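Local coordinates for amino acid ABC transporter, periplasmic amino acid-binding protein, putative (Streptococcus pneumoniae, PDB 4I62) that binds L-arginine in the cleft between its two lobes and probably delivers it to a membrane ABC transporter for uptake, at residues Val195-Glu198 against Gly204-Glu207; Ala128-Ile133 against Ser159-Met164; Ala44-Phe49 against Gly154-Ser159; Ala50-Gln55 against Asp225-Ala230. One frame throughout, in Å; residues are numbered along the deposited sequence.

Contact 1 of 4, residues Val195-Glu198 against Gly204-Glu207; sequences VIFE and GFVE. With ARG (arginine), chain B.
F197 and F205 both carry CG anti to their own carbonyl carbon (chi1 -77° and -76°), and these matching torsions send one ring out from a strand and the other out from the helix that follows it until the two meet. The side chains cross at about a right angle, yet the ring planes differ by only 29°. The rings are slid so far apart, with centroids 5.3 Å from each other, that they barely overlap. The touching atoms are few: F197 CE2 lies 3.7 Å from F205 CD2 and 3.8 Å from F205 CE2. It is therefore an apolar contact more than a true stack. V195 CG1 covers one face of the F197 ring, 3.5 Å above its plane and toward the rim.

One residue further on, E198 occupies the N-cap position of the helix and turns to the ligand instead. Its chain bends at chi2, and OE1 accepts from the alpha-amino N of the bound arginine at 2.9 Å, with a weaker second bond to OE2. Y227 OH also bonds to OE1, which would fix the rotation of the carboxylate.

The pair thus joins the end of strand 194-198 to a later turn of helix 199-208, which follows it directly. I184 of helix 180-188 packs against both rings, while I133 of the neighbouring strand 126-135 touches F205.

Contact 2 of 4, residues Ala128-Ile133 against Ser159-Met164; sequences AKNKLI and SIQETM. With ARG (arginine), chain B.
N130 reaches from its strand to meet Q161 and M164, both on the helix that starts just after S159. S159 opens that segment as the N-cap: its OG accepts from E162 N at 3.1 Å, closing the first turn. I160 follows with its backbone N-H, which donates to the ligand's carboxylate oxygen OXT at 2.8 Å; an amide at a helix start is well placed to receive a negative charge, and the helix dipole would probably favour it. The branch CG2 of I160 also lies 3.6 Å from OXT.

Q161 carries the polar link. Bent at chi2 (68°), its chain folds so that NE2 donates to N130 OD1 at 2.8 Å. The bond is nearly straight (165°), lies in the carbonyl plane of N130 and uses a lone pair of OD1, although the two amide planes are turned 43° from each other. The other end of the same amide, Q161 OE1, rests 3.4 Å from CA of the arginine, so one side chain spans strand and ligand. In one of its two conformers M164 sets CE 3.6 Å from N130 ND2, a less certain contact.

Helix 160-168 is in this way held against strand 126-135, whose neighbour in the sheet, strand 194-198, packs on the same elements through E198 beside N130 and I196 beside Q161.

Contact 3 of 4, residues Ala44-Phe49 against Gly154-Ser159; sequences ALNPDF and GAQKGS. With ARG (arginine), chain B.
Two flat amides, those of N46 and Q156, come from opposite directions to meet beside the guanidinium of the bound arginine, their planes 57° apart. Q156 NE2 donates to N46 OD1 at 3.2 Å. The oxygen lies close to the amide plane of Q156, but the donor stands 45° out of the carbonyl plane of N46. The ring of F49 offers one face to the ligand, whose NE sits 3.4 Å above the ring plane and over its centre, while CZ lies 3.5 Å from F49 CG. The guanidinium is thus laid on an aromatic face, where a cation would be favoured by the pi electrons.

Both amides also grip the ligand: NH2 of the arginine donates to N46 OD1 and to Q156 OE1, each at 2.9 Å, and its NH1 donates to N46 O at the same distance. Q156 gets there because its chain runs extended, with CG anti to the backbone N (chi1 -177°). Behind it, Q156 begins a type II turn, and its backbone O accepts from both N and OG of S159.

A ligand held between the C-terminal ends of strands 40-45 and 152-156 fits the cleft of the type II periplasmic binding protein fold, here lined to take up a guanidinium group.

Contact 4 of 4, residues Ala50-Gln55 against Asp225-Ala230; sequences APFEYQ and DSYAVA. With ARG (arginine), chain B.
Aromatic contact comes first: F52 and Y227 form a T-shaped pair in which the edge of Y227 points at a face of F52. The planes stand 76° apart with centroids 5.0 Å from each other, and the closest approach is Y227 CE2 to F52 CZ, 3.5 Å. CE2 meets the face toward its rim, and the two side chains cross at about a right angle. On the opposite face of F52 lies CG of P51, so that ring is sandwiched between a proline, preceded by a cis peptide bond, and a tyrosine edge.

The polar contact runs to the ligand. E53 places CG between its backbone N and carbonyl carbon (chi1 49°) and bends again at chi2, which brings OE2 to accept from NH1 of the bound arginine at 3.0 Å. An acidic acceptor at the guanidinium end is consistent with preference for a basic amino acid.

Around this buried pair, Y126 of strand 126-135 meets both rings. Helix 254-265 packs on P51, and S67 and D68, at the start of helix 67-79, touch F52.

All four contacts converge on one arginine and divide its length between them. Contact 1 and contact 2 serve the amino acid end, contact 3 and the E53 side of contact 4 the guanidinium. The centres of contacts 1 and 2 are about 10 Å apart, joined by backbone bonds such as F197 O to K131 N, 2.9 Å; the centres of contacts 1 and 4 lie about 14 Å apart. Between those two, E198 OE2 and D225 OD2 are only 2.6 Å apart, which would be consistent with a proton shared between them. Contacts 2 and 3 share S159, where strand 152-156 gives way to helix 160-168, and F49 CE2 lies 3.5 Å from Y227 OH, joining contacts 3 and 4.

Contact 1 of 4, residues Val195-Glu198 against Gly204-Glu207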
# COMPACT_ATOMS: atom_id res chain seq x y z
N VAL A 195 9.97 6.29 10.39
CA VAL A 195 8.81 5.50 10.01
C VAL A 195 9.23 4.55 8.90
O VAL A 195 9.95 4.93 7.97
CB VAL A 195 7.64 6.40 9.53
CG1 VAL A 195 6.46 5.57 9.04
CG2 VAL A 195 7.22 7.34 10.64
N ILE A 196 8.79 3.29 8.99
CA ILE A 196 9.08 2.30 7.96
C ILE A 196 8.02 2.34 6.87
O ILE A 196 6.83 2.12 7.16
CB ILE A 196 9.14 0.86 8.55
CG1 ILE A 196 10.02 0.78 9.80
CG2 ILE A 196 9.58 -0.13 7.48
CD1 ILE A 196 10.02 -0.58 10.45
N PHE A 197 8.42 2.57 5.62
CA PHE A 197 7.51 2.51 4.49
C PHE A 197 8.22 1.86 3.31
O PHE A 197 9.43 2.02 3.12
CB PHE A 197 7.08 3.91 3.99
CG PHE A 197 6.05 4.63 4.81
CD1 PHE A 197 4.89 4.04 5.25
CD2 PHE A 197 6.25 5.96 5.14
CE1 PHE A 197 3.94 4.76 6.02
CE2 PHE A 197 5.30 6.68 5.86
CZ PHE A 197 4.15 6.09 6.28
N GLU A 198 7.44 1.19 2.47
CA GLU A 198 7.96 0.72 1.19
C GLU A 198 8.44 1.90 0.33
O GLU A 198 7.85 2.99 0.36
CB GLU A 198 6.90 -0.13 0.49
CG GLU A 198 6.78 -1.50 1.20
CD GLU A 198 5.39 -2.14 1.25
OE1 GLU A 198 4.36 -1.43 1.16
OE2 GLU A 198 5.33 -3.37 1.47
N GLY A 204 7.20 9.21 -2.15
CA GLY A 204 6.06 10.10 -2.37
C GLY A 204 5.91 11.09 -1.22
O GLY A 204 5.67 12.28 -1.43
N PHE A 205 6.07 10.61 0.01
CA PHE A 205 5.98 11.53 1.14
C PHE A 205 7.14 12.54 1.15
O PHE A 205 6.94 13.71 1.44
CB PHE A 205 5.90 10.77 2.48
CG PHE A 205 4.55 10.16 2.76
CD1 PHE A 205 3.43 10.99 2.86
CD2 PHE A 205 4.39 8.82 2.97
CE1 PHE A 205 2.17 10.44 3.13
CE2 PHE A 205 3.13 8.28 3.24
CZ PHE A 205 2.03 9.11 3.33
N VAL A 206 8.37 12.12 0.82
CA VAL A 206 9.47 13.06 0.75
C VAL A 206 9.19 14.15 -0.30
O VAL A 206 9.51 15.32 -0.05
CB VAL A 206 10.81 12.35 0.46
CG1 VAL A 206 11.91 13.35 0.18
CG2 VAL A 206 11.19 11.49 1.64
N GLU A 207 8.59 13.79 -1.44
CA GLU A 207 8.30 14.79 -2.48
C GLU A 207 7.50 15.97 -1.95
O GLU A 207 7.67 17.12 -2.41
CB GLU A 207 7.51 14.19 -3.65
CG GLU A 207 8.26 13.19 -4.52
CD GLU A 207 9.13 13.84 -5.56
OE1 GLU A 207 9.16 15.10 -5.62
OE2 GLU A 207 9.77 13.10 -6.34
N ARG B . 2.31 -3.40 1.78
CA ARG B . 1.92 -3.29 3.22
C ARG B . 1.01 -4.43 3.64
O ARG B . 0.40 -5.09 2.77
CB ARG B . 1.33 -1.92 3.52
CG ARG B . 0.13 -1.57 2.63
CD ARG B . -0.61 -0.35 3.13
NE ARG B . -1.54 0.12 2.12
CZ ARG B . -2.35 1.14 2.25
NH1 ARG B . -3.16 1.48 1.26
NH2 ARG B . -2.37 1.83 3.39
OXT ARG B . 0.88 -4.63 4.90

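Contact 2 of 4, residues Ala128-Ile133 against Ser159-Met164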
# COMPACT_ATOMS: atom_id res chain seq x y z
N ALA A 128 8.56 -4.39 -4.01
CA ALA A 128 9.05 -3.23 -3.25
C ALA A 128 10.14 -3.61 -2.25
O ALA A 128 10.20 -4.76 -1.84
CB ALA A 128 7.89 -2.55 -2.51
N LYS A 129 11.03 -2.66 -1.96
CA LYS A 129 11.94 -2.73 -0.80
C LYS A 129 11.41 -1.83 0.31
O LYS A 129 10.76 -0.81 0.07
CB LYS A 129 13.38 -2.29 -1.15
CG LYS A 129 14.09 -3.19 -2.16
CD LYS A 129 15.49 -2.70 -2.45
CE LYS A 129 16.26 -3.67 -3.34
NZ LYS A 129 17.62 -3.15 -3.67
N ASN A 130 11.71 -2.18 1.56
CA ASN A 130 11.40 -1.34 2.71
C ASN A 130 12.49 -0.32 2.99
O ASN A 130 13.68 -0.62 2.88
CB ASN A 130 11.15 -2.23 3.92
CG ASN A 130 9.84 -2.96 3.78
OD1 ASN A 130 8.80 -2.37 3.88
ND2 ASN A 130 9.91 -4.25 3.40
N LYS A 131 12.07 0.89 3.36
CA LYS A 131 12.96 2.00 3.67
C LYS A 131 12.50 2.68 4.94
O LYS A 131 11.42 2.37 5.46
CB LYS A 131 12.99 3.02 2.53
CG LYS A 131 13.38 2.47 1.19
CD LYS A 131 14.83 2.12 1.19
CE LYS A 131 15.34 2.08 -0.23
NZ LYS A 131 16.83 2.16 -0.20
N LEU A 132 13.34 3.61 5.43
CA LEU A 132 12.91 4.53 6.50
C LEU A 132 12.79 5.92 5.95
O LEU A 132 13.69 6.40 5.23
CB LEU A 132 13.91 4.68 7.62
CG LEU A 132 14.27 3.47 8.45
CD1 LEU A 132 15.29 4.03 9.51
CD2 LEU A 132 13.07 2.85 9.13
N ILE A 133 11.72 6.59 6.34
CA ILE A 133 11.64 8.04 6.21
C ILE A 133 11.94 8.67 7.57
O ILE A 133 11.49 8.17 8.61
CB ILE A 133 10.28 8.49 5.59
CG1 ILE A 133 10.27 9.99 5.27
CG2 ILE A 133 9.10 8.08 6.43
CD1 ILE A 133 9.06 10.39 4.41
N SER A 159 -0.06 -3.42 8.99
CA SER A 159 0.86 -3.60 7.86
C SER A 159 1.95 -4.62 8.16
O SER A 159 2.29 -4.88 9.33
CB SER A 159 1.51 -2.26 7.50
OG SER A 159 2.46 -1.85 8.48
N ILE A 160 2.59 -5.12 7.10
CA ILE A 160 3.74 -5.98 7.30
C ILE A 160 4.93 -5.21 7.87
O ILE A 160 5.82 -5.81 8.48
CB ILE A 160 4.12 -6.77 6.04
CG1 ILE A 160 4.70 -5.89 4.94
CG2 ILE A 160 2.94 -7.58 5.49
CD1 ILE A 160 5.50 -6.66 3.92
N GLN A 161 4.94 -3.90 7.71
CA GLN A 161 5.97 -3.08 8.32
C GLN A 161 5.84 -3.09 9.83
O GLN A 161 6.86 -3.12 10.55
CB GLN A 161 5.88 -1.64 7.79
CG GLN A 161 6.35 -1.48 6.33
CD GLN A 161 5.45 -2.16 5.32
OE1 GLN A 161 4.21 -2.15 5.43
NE2 GLN A 161 6.06 -2.76 4.32
N GLU A 162 4.62 -3.06 10.34
CA GLU A 162 4.40 -3.17 11.79
C GLU A 162 4.93 -4.51 12.28
O GLU A 162 5.59 -4.58 13.32
CB GLU A 162 2.91 -3.07 12.07
CG GLU A 162 2.55 -3.28 13.54
CD GLU A 162 1.05 -3.32 13.81
OE1 GLU A 162 0.25 -3.87 13.03
OE2 GLU A 162 0.65 -2.81 14.88
N THR A 163 4.66 -5.58 11.54
CA THR A 163 5.17 -6.90 11.90
C THR A 163 6.70 -6.96 11.93
O THR A 163 7.29 -7.52 12.87
CB THR A 163 4.60 -7.97 10.97
OG1 THR A 163 3.17 -7.92 11.06
CG2 THR A 163 5.07 -9.36 11.34
N MET A 164 7.32 -6.39 10.91
CA MET A 164 8.78 -6.34 10.85
C MET A 164 9.35 -5.61 12.07
O MET A 164 10.32 -6.08 12.66
CB MET A 164 9.22 -5.61 9.58
CG MET A 164 10.63 -5.86 9.16
SD MET A 164 11.00 -4.88 7.67
CE MET A 164 9.38 -4.65 6.91
N ARG B . 2.31 -3.40 1.78
CA ARG B . 1.92 -3.29 3.22
C ARG B . 1.01 -4.43 3.64
O ARG B . 0.40 -5.09 2.77
CB ARG B . 1.33 -1.92 3.52
CG ARG B . 0.13 -1.57 2.63
CD ARG B . -0.61 -0.35 3.13
NE ARG B . -1.54 0.12 2.12
CZ ARG B . -2.35 1.14 2.25
NH1 ARG B . -3.16 1.48 1.26
NH2 ARG B . -2.37 1.83 3.39
OXT ARG B . 0.88 -4.63 4.90

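Contact 3 of 4, residues Ala44-Phe49 against Gly154-Ser159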
# COMPACT_ATOMS: atom_id res chain seq x y z
N ALA A 44 -12.05 -2.79 -1.68
CA ALA A 44 -11.60 -2.19 -0.40
C ALA A 44 -10.19 -1.64 -0.53
O ALA A 44 -9.31 -2.31 -1.10
CB ALA A 44 -11.66 -3.22 0.71
N LEU A 45 -9.96 -0.46 0.04
CA LEU A 45 -8.64 0.15 -0.01
C LEU A 45 -8.53 1.26 1.03
O LEU A 45 -9.54 1.79 1.51
CB LEU A 45 -8.30 0.67 -1.41
CG LEU A 45 -8.98 1.95 -1.88
CD1 LEU A 45 -8.46 2.32 -3.24
CD2 LEU A 45 -10.51 1.98 -1.85
N ASN A 46 -7.30 1.64 1.35
CA ASN A 46 -7.02 2.74 2.27
C ASN A 46 -6.28 3.84 1.50
O ASN A 46 -5.08 3.68 1.22
CB ASN A 46 -6.18 2.23 3.42
CG ASN A 46 -5.67 3.37 4.28
OD1 ASN A 46 -4.45 3.55 4.46
ND2 ASN A 46 -6.59 4.19 4.75
N PRO A 47 -6.97 4.94 1.15
CA PRO A 47 -6.39 5.92 0.21
C PRO A 47 -5.45 6.97 0.85
O PRO A 47 -5.67 8.18 0.78
CB PRO A 47 -7.63 6.59 -0.39
CG PRO A 47 -8.61 6.58 0.75
CD PRO A 47 -8.39 5.24 1.41
N ASP A 48 -4.36 6.51 1.44
CA ASP A 48 -3.34 7.32 2.05
C ASP A 48 -1.98 6.66 1.73
O ASP A 48 -1.25 6.36 2.68
CB ASP A 48 -3.59 7.30 3.56
CG ASP A 48 -2.76 8.30 4.32
OD1 ASP A 48 -2.01 9.08 3.69
OD2 ASP A 48 -2.86 8.32 5.56
N PHE A 49 -1.70 6.39 0.46
CA PHE A 49 -0.65 5.46 0.06
C PHE A 49 -0.23 5.75 -1.39
O PHE A 49 -0.19 4.85 -2.23
CB PHE A 49 -1.14 4.01 0.27
CG PHE A 49 -0.06 2.99 0.45
CD1 PHE A 49 0.72 2.99 1.58
CD2 PHE A 49 0.17 1.99 -0.50
CE1 PHE A 49 1.70 2.02 1.78
CE2 PHE A 49 1.13 1.02 -0.32
CZ PHE A 49 1.91 1.03 0.83
N GLY A 154 7.88 4.21 13.97
CA GLY A 154 6.48 4.05 13.61
C GLY A 154 6.26 3.17 12.40
O GLY A 154 7.09 3.04 11.52
N ALA A 155 5.04 2.61 12.36
CA ALA A 155 4.56 1.85 11.22
C ALA A 155 3.04 1.87 11.22
O ALA A 155 2.41 2.10 12.25
CB ALA A 155 5.06 0.40 11.25
N GLN A 156 2.45 1.57 10.07
CA GLN A 156 0.99 1.57 9.96
C GLN A 156 0.39 0.32 10.59
O GLN A 156 0.83 -0.82 10.35
CB GLN A 156 0.55 1.71 8.50
CG GLN A 156 -1.01 1.78 8.40
CD GLN A 156 -1.56 2.08 7.02
OE1 GLN A 156 -1.14 1.50 6.04
NE2 GLN A 156 -2.52 2.97 6.94
N LYS A 157 -0.64 0.52 11.41
CA LYS A 157 -1.33 -0.60 12.02
C LYS A 157 -1.89 -1.55 10.97
O LYS A 157 -2.55 -1.11 10.01
CB LYS A 157 -2.46 -0.08 12.89
CG LYS A 157 -2.99 -1.12 13.88
CD LYS A 157 -4.26 -0.62 14.60
CE LYS A 157 -4.68 -1.54 15.72
NZ LYS A 157 -4.84 -2.93 15.25
N GLY A 158 -1.63 -2.85 11.15
CA GLY A 158 -2.12 -3.86 10.22
C GLY A 158 -1.18 -4.14 9.07
O GLY A 158 -1.49 -5.01 8.25
N SER A 159 -0.06 -3.42 8.99
CA SER A 159 0.86 -3.60 7.86
C SER A 159 1.95 -4.62 8.16
O SER A 159 2.29 -4.88 9.33
CB SER A 159 1.51 -2.26 7.50
OG SER A 159 2.46 -1.85 8.48
N ARG B . 2.31 -3.40 1.78
CA ARG B . 1.92 -3.29 3.22
C ARG B . 1.01 -4.43 3.64
O ARG B . 0.40 -5.09 2.77
CB ARG B . 1.33 -1.92 3.52
CG ARG B . 0.13 -1.57 2.63
CD ARG B . -0.61 -0.35 3.13
NE ARG B . -1.54 0.12 2.12
CZ ARG B . -2.35 1.14 2.25
NH1 ARG B . -3.16 1.48 1.26
NH2 ARG B . -2.37 1.83 3.39
OXT ARG B . 0.88 -4.63 4.90

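Contact 4 of 4, residues Ala50-Gln55 against Asp225-Ala230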
# COMPACT_ATOMS: atom_id res chain seq x y z
N ALA A 50 0.10 7.02 -1.68
CA ALA A 50 0.55 7.37 -3.02
C ALA A 50 1.85 6.61 -3.32
O ALA A 50 2.73 6.51 -2.44
CB ALA A 50 0.79 8.87 -3.13
N PRO A 51 2.03 6.13 -4.55
CA PRO A 51 1.22 6.40 -5.76
C PRO A 51 0.03 5.45 -5.97
O PRO A 51 -0.74 5.64 -6.92
CB PRO A 51 2.25 6.19 -6.90
CG PRO A 51 3.16 5.13 -6.34
CD PRO A 51 3.32 5.49 -4.89
N PHE A 52 -0.10 4.44 -5.12
CA PHE A 52 -1.07 3.36 -5.34
C PHE A 52 -2.51 3.82 -5.14
O PHE A 52 -3.39 3.59 -6.00
CB PHE A 52 -0.69 2.16 -4.48
CG PHE A 52 0.68 1.65 -4.83
CD1 PHE A 52 0.85 0.89 -5.98
CD2 PHE A 52 1.80 2.06 -4.11
CE1 PHE A 52 2.12 0.50 -6.38
CE2 PHE A 52 3.07 1.68 -4.53
CZ PHE A 52 3.22 0.91 -5.66
N GLU A 53 -2.79 4.48 -4.01
CA GLU A 53 -4.11 5.10 -3.77
C GLU A 53 -3.91 6.28 -2.83
O GLU A 53 -3.22 6.15 -1.81
CB GLU A 53 -5.13 4.11 -3.21
CG GLU A 53 -4.64 3.28 -2.03
CD GLU A 53 -3.90 2.03 -2.43
OE1 GLU A 53 -4.28 1.51 -3.53
OE2 GLU A 53 -3.00 1.52 -1.70
N TYR A 54 -4.55 7.40 -3.14
CA TYR A 54 -4.39 8.59 -2.33
C TYR A 54 -5.55 9.52 -2.65
O TYR A 54 -6.31 9.32 -3.60
CB TYR A 54 -3.02 9.25 -2.58
CG TYR A 54 -2.73 9.68 -4.01
CD1 TYR A 54 -2.27 8.75 -4.95
CD2 TYR A 54 -2.87 11.02 -4.42
CE1 TYR A 54 -1.95 9.13 -6.23
CE2 TYR A 54 -2.58 11.39 -5.72
CZ TYR A 54 -2.12 10.45 -6.61
OH TYR A 54 -1.81 10.80 -7.91
N GLN A 55 -5.67 10.56 -1.83
CA GLN A 55 -6.67 11.60 -2.05
C GLN A 55 -6.03 12.78 -2.73
O GLN A 55 -5.00 13.31 -2.27
CB GLN A 55 -7.31 12.05 -0.73
CG GLN A 55 -8.10 10.97 -0.01
CD GLN A 55 -8.82 11.52 1.20
OE1 GLN A 55 -9.85 12.18 1.07
NE2 GLN A 55 -8.27 11.28 2.38
N ASP A 225 8.85 -8.91 -1.15
CA ASP A 225 7.71 -8.11 -0.77
C ASP A 225 6.99 -7.75 -2.07
O ASP A 225 7.35 -6.76 -2.73
CB ASP A 225 8.17 -6.85 -0.05
CG ASP A 225 7.02 -5.99 0.43
OD1 ASP A 225 5.84 -6.37 0.23
OD2 ASP A 225 7.32 -4.94 1.04
N SER A 226 6.02 -8.56 -2.43
CA SER A 226 5.28 -8.37 -3.68
C SER A 226 3.83 -8.02 -3.42
O SER A 226 3.16 -8.66 -2.59
CB SER A 226 5.32 -9.65 -4.49
OG SER A 226 6.67 -9.95 -4.84
N TYR A 227 3.34 -6.98 -4.11
CA TYR A 227 1.95 -6.59 -4.00
C TYR A 227 1.07 -7.47 -4.91
O TYR A 227 1.48 -7.83 -6.02
CB TYR A 227 1.72 -5.15 -4.43
CG TYR A 227 2.32 -4.06 -3.61
CD1 TYR A 227 2.98 -4.31 -2.41
CD2 TYR A 227 2.21 -2.74 -4.06
CE1 TYR A 227 3.53 -3.23 -1.67
CE2 TYR A 227 2.75 -1.69 -3.34
CZ TYR A 227 3.40 -1.94 -2.16
OH TYR A 227 3.90 -0.85 -1.46
N ALA A 228 -0.12 -7.78 -4.41
CA ALA A 228 -1.08 -8.58 -5.15
C ALA A 228 -2.49 -8.17 -4.74
O ALA A 228 -2.70 -7.50 -3.70
CB ALA A 228 -0.82 -10.05 -4.90
N VAL A 229 -3.47 -8.56 -5.55
CA VAL A 229 -4.87 -8.35 -5.23
C VAL A 229 -5.35 -9.51 -4.37
O VAL A 229 -5.14 -10.67 -4.71
CB VAL A 229 -5.68 -8.28 -6.52
CG1 VAL A 229 -7.18 -8.22 -6.23
CG2 VAL A 229 -5.19 -7.14 -7.41
N ALA A 230 -5.99 -9.18 -3.24
CA ALA A 230 -6.52 -10.25 -2.36
C ALA A 230 -7.98 -10.46 -2.61
O ALA A 230 -8.75 -9.51 -2.86
CB ALA A 230 -6.30 -9.89 -0.89
N ARG B . 2.31 -3.40 1.78
CA ARG B . 1.92 -3.29 3.22
C ARG B . 1.01 -4.43 3.64
O ARG B . 0.40 -5.09 2.77
CB ARG B . 1.33 -1.92 3.52
CG ARG B . 0.13 -1.57 2.63
CD ARG B . -0.61 -0.35 3.13
NE ARG B . -1.54 0.12 2.12
CZ ARG B . -2.35 1.14 2.25
NH1 ARG B . -3.16 1.48 1.26
NH2 ARG B . -2.37 1.83 3.39
OXT ARG B . 0.88 -4.63 4.90